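Local atomic coordinates of novel antigen receptor (Ginglymostoma cirratum, PDB entry 4Q97), a protein that forms the first constant domain of the shark heavy-chain antibody IgNAR, an immunoglobulin fold that probably links the antigen-binding domain to the rest of the antibody. Residues I35-E41 / N69-C73. Numbering follows the deposited sequence.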
loop_
_atom_site.group_PDB
_atom_site.type_symbol
_atom_site.label_atom_id
_atom_site.label_comp_id
_atom_site.label_asym_id
_atom_site.label_seq_id
_atom_site.Cartn_x
_atom_site.Cartn_y
_atom_site.Cartn_z
ATOM N N ILE A 35 5.950 -1.013 -4.009
ATOM C CA ILE A 35 7.213 -1.518 -4.535
ATOM C C ILE A 35 7.338 -2.996 -4.152
ATOM O O ILE A 35 7.619 -3.319 -2.997
ATOM C CB ILE A 35 8.411 -0.768 -3.915
ATOM C CG1 ILE A 35 8.205 0.749 -3.963
ATOM C CG2 ILE A 35 9.700 -1.177 -4.614
ATOM C CD1 ILE A 35 9.094 1.525 -3.006
ATOM N N SER A 36 7.152 -3.885 -5.122
ATOM C CA SER A 36 7.103 -5.321 -4.845
ATOM C C SER A 36 7.938 -6.129 -5.827
ATOM O O SER A 36 8.098 -5.739 -6.981
ATOM C CB SER A 36 5.652 -5.803 -4.902
ATOM O OG SER A 36 5.070 -5.467 -6.145
ATOM N N GLY A 37 8.461 -7.259 -5.370
ATOM C CA GLY A 37 9.101 -8.221 -6.267
ATOM C C GLY A 37 10.567 -7.968 -6.537
ATOM O O GLY A 37 11.107 -8.405 -7.564
ATOM N N TYR A 38 11.216 -7.275 -5.609
ATOM C CA TYR A 38 12.628 -6.960 -5.746
ATOM C C TYR A 38 13.497 -7.801 -4.815
ATOM O O TYR A 38 13.098 -8.142 -3.694
ATOM C CB TYR A 38 12.877 -5.461 -5.534
ATOM C CG TYR A 38 12.463 -4.948 -4.174
ATOM C CD1 TYR A 38 13.388 -4.843 -3.142
ATOM C CD2 TYR A 38 11.147 -4.560 -3.919
ATOM C CE1 TYR A 38 13.015 -4.378 -1.891
ATOM C CE2 TYR A 38 10.767 -4.092 -2.667
ATOM C CZ TYR A 38 11.705 -4.009 -1.658
ATOM O OH TYR A 38 11.347 -3.546 -0.413
ATOM N N TYR A 39 14.678 -8.147 -5.314
ATOM C CA TYR A 39 15.694 -8.861 -4.553
ATOM C C TYR A 39 17.055 -8.369 -5.042
ATOM O O TYR A 39 17.263 -8.279 -6.256
ATOM C CB TYR A 39 15.581 -10.375 -4.765
ATOM C CG TYR A 39 16.501 -11.167 -3.865
ATOM C CD1 TYR A 39 16.055 -11.646 -2.639
ATOM C CD2 TYR A 39 17.827 -11.412 -4.226
ATOM C CE1 TYR A 39 16.894 -12.356 -1.801
ATOM C CE2 TYR A 39 18.678 -12.117 -3.389
ATOM C CZ TYR A 39 18.201 -12.589 -2.178
ATOM O OH TYR A 39 19.022 -13.300 -1.338
ATOM N N PRO A 40 17.980 -8.023 -4.117
ATOM C CA PRO A 40 17.912 -7.938 -2.650
ATOM C C PRO A 40 16.983 -6.820 -2.164
ATOM O O PRO A 40 16.328 -6.169 -2.976
ATOM C CB PRO A 40 19.360 -7.618 -2.250
ATOM C CG PRO A 40 20.190 -8.060 -3.401
ATOM C CD PRO A 40 19.347 -7.753 -4.597
ATOM N N GLU A 41 16.933 -6.604 -0.851
ATOM C CA GLU A 41 16.033 -5.610 -0.257
ATOM C C GLU A 41 16.405 -4.147 -0.563
ATOM O O GLU A 41 15.524 -3.322 -0.783
ATOM C CB GLU A 41 15.889 -5.846 1.254
ATOM C CG GLU A 41 17.145 -5.585 2.065
ATOM C CD GLU A 41 17.404 -6.668 3.093
ATOM O OE1 GLU A 41 18.336 -7.470 2.872
ATOM O OE2 GLU A 41 16.675 -6.728 4.108
ATOM N N ASN A 69 10.085 -15.524 -2.176
ATOM C CA ASN A 69 11.401 -15.054 -1.710
ATOM C C ASN A 69 11.677 -13.690 -2.330
ATOM O O ASN A 69 12.717 -13.435 -2.950
ATOM C CB ASN A 69 12.521 -16.074 -1.964
ATOM C CG ASN A 69 12.614 -17.128 -0.871
ATOM O OD1 ASN A 69 13.174 -18.205 -1.081
ATOM N ND2 ASN A 69 12.065 -16.822 0.305
ATOM N N ASP A 70 10.674 -12.840 -2.149
ATOM C CA ASP A 70 10.594 -11.501 -2.679
ATOM C C ASP A 70 10.418 -10.542 -1.533
ATOM O O ASP A 70 10.064 -10.943 -0.418
ATOM C CB ASP A 70 9.342 -11.379 -3.540
ATOM C CG ASP A 70 9.645 -11.309 -4.993
ATOM O OD1 ASP A 70 10.799 -10.983 -5.341
ATOM O OD2 ASP A 70 8.718 -11.560 -5.786
ATOM N N PHE A 71 10.634 -9.265 -1.821
ATOM C CA PHE A 71 10.301 -8.223 -0.882
ATOM C C PHE A 71 9.263 -7.293 -1.484
ATOM O O PHE A 71 9.345 -6.919 -2.656
ATOM C CB PHE A 71 11.548 -7.443 -0.469
ATOM C CG PHE A 71 12.533 -8.252 0.330
ATOM C CD1 PHE A 71 12.380 -8.405 1.704
ATOM C CD2 PHE A 71 13.622 -8.856 -0.295
ATOM C CE1 PHE A 71 13.289 -9.145 2.440
ATOM C CE2 PHE A 71 14.536 -9.596 0.436
ATOM C CZ PHE A 71 14.368 -9.744 1.807
ATOM N N SER A 72 8.270 -6.952 -0.671
ATOM C CA SER A 72 7.334 -5.890 -0.994
ATOM C C SER A 72 7.352 -4.874 0.131
ATOM O O SER A 72 7.523 -5.229 1.300
ATOM C CB SER A 72 5.920 -6.440 -1.159
ATOM O OG SER A 72 5.834 -7.330 -2.258
ATOM N N CYS A 73 7.199 -3.606 -0.224
ATOM C CA CYS A 73 6.982 -2.575 0.775
ATOM C C CYS A 73 6.111 -1.497 0.169
ATOM O O CYS A 73 5.900 -1.476 -1.046
ATOM C CB CYS A 73 8.305 -2.009 1.304
ATOM S SG CYS A 73 9.133 -0.816 0.236
#
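Phe71 faces both Gly37 and Tyr38, the signature of a G1 beta bulge, here between two antiparallel strands of a C1-set immunoglobulin domain. The register slips by one residue: Ile35 pairs with Cys73 and Ser36 with Ser72, then Tyr38 pairs with Phe71, with Gly37 as the extra residue. Two nearly straight hydrogen bonds close the Ile35–Cys73 pair. At the bulge the bonds bend: Gly37 N reaches Phe71 O at 2.9 Å and 139°, and Phe71 N reaches Tyr38 O at a longer 3.3 Å. The backbone of Gly37 takes a shape in which a side chain would press on the preceding carbonyl; against its bare CA lies the carboxylate of Asp70, with OD1 3.4 Å from Gly37 CA.

On the face shared by Ile35, Tyr38, Phe71 and Cys73, the tyrosine ring is the main bump. With CG between the backbone N and carbonyl carbon (chi1 60°), it folds back across the Phe71 backbone, so that Phe71 CB sits over one ring face, toward the rim, 3.6 Å from Tyr38 CZ. The hydroxyl end continues toward Cys73, and Ile35 CD1 meets Cys73 SG at 4.0 Å. Pro63 of strand 58-65 also touches both Tyr38 and Cys73.

The Phe71 ring fills the hollow made as the chain turns through Tyr39 and the cis peptide before Pro40. Tyr38 O lies at its edge, in plane, while Tyr39 CD1 comes to 4.0 Å from Phe71 CE2. On the reverse face of the sheet the two serines meet closely, Ser72 OG lying 3.1 Å from Ser36 CB, and the second subunit packs there through its Gln30 and Leu76. A CH-pi contact lies over one face of the phenyl ring: Glu41 CB stands 4.0 Å from the Phe71 centroid, merely 7° off the ring normal.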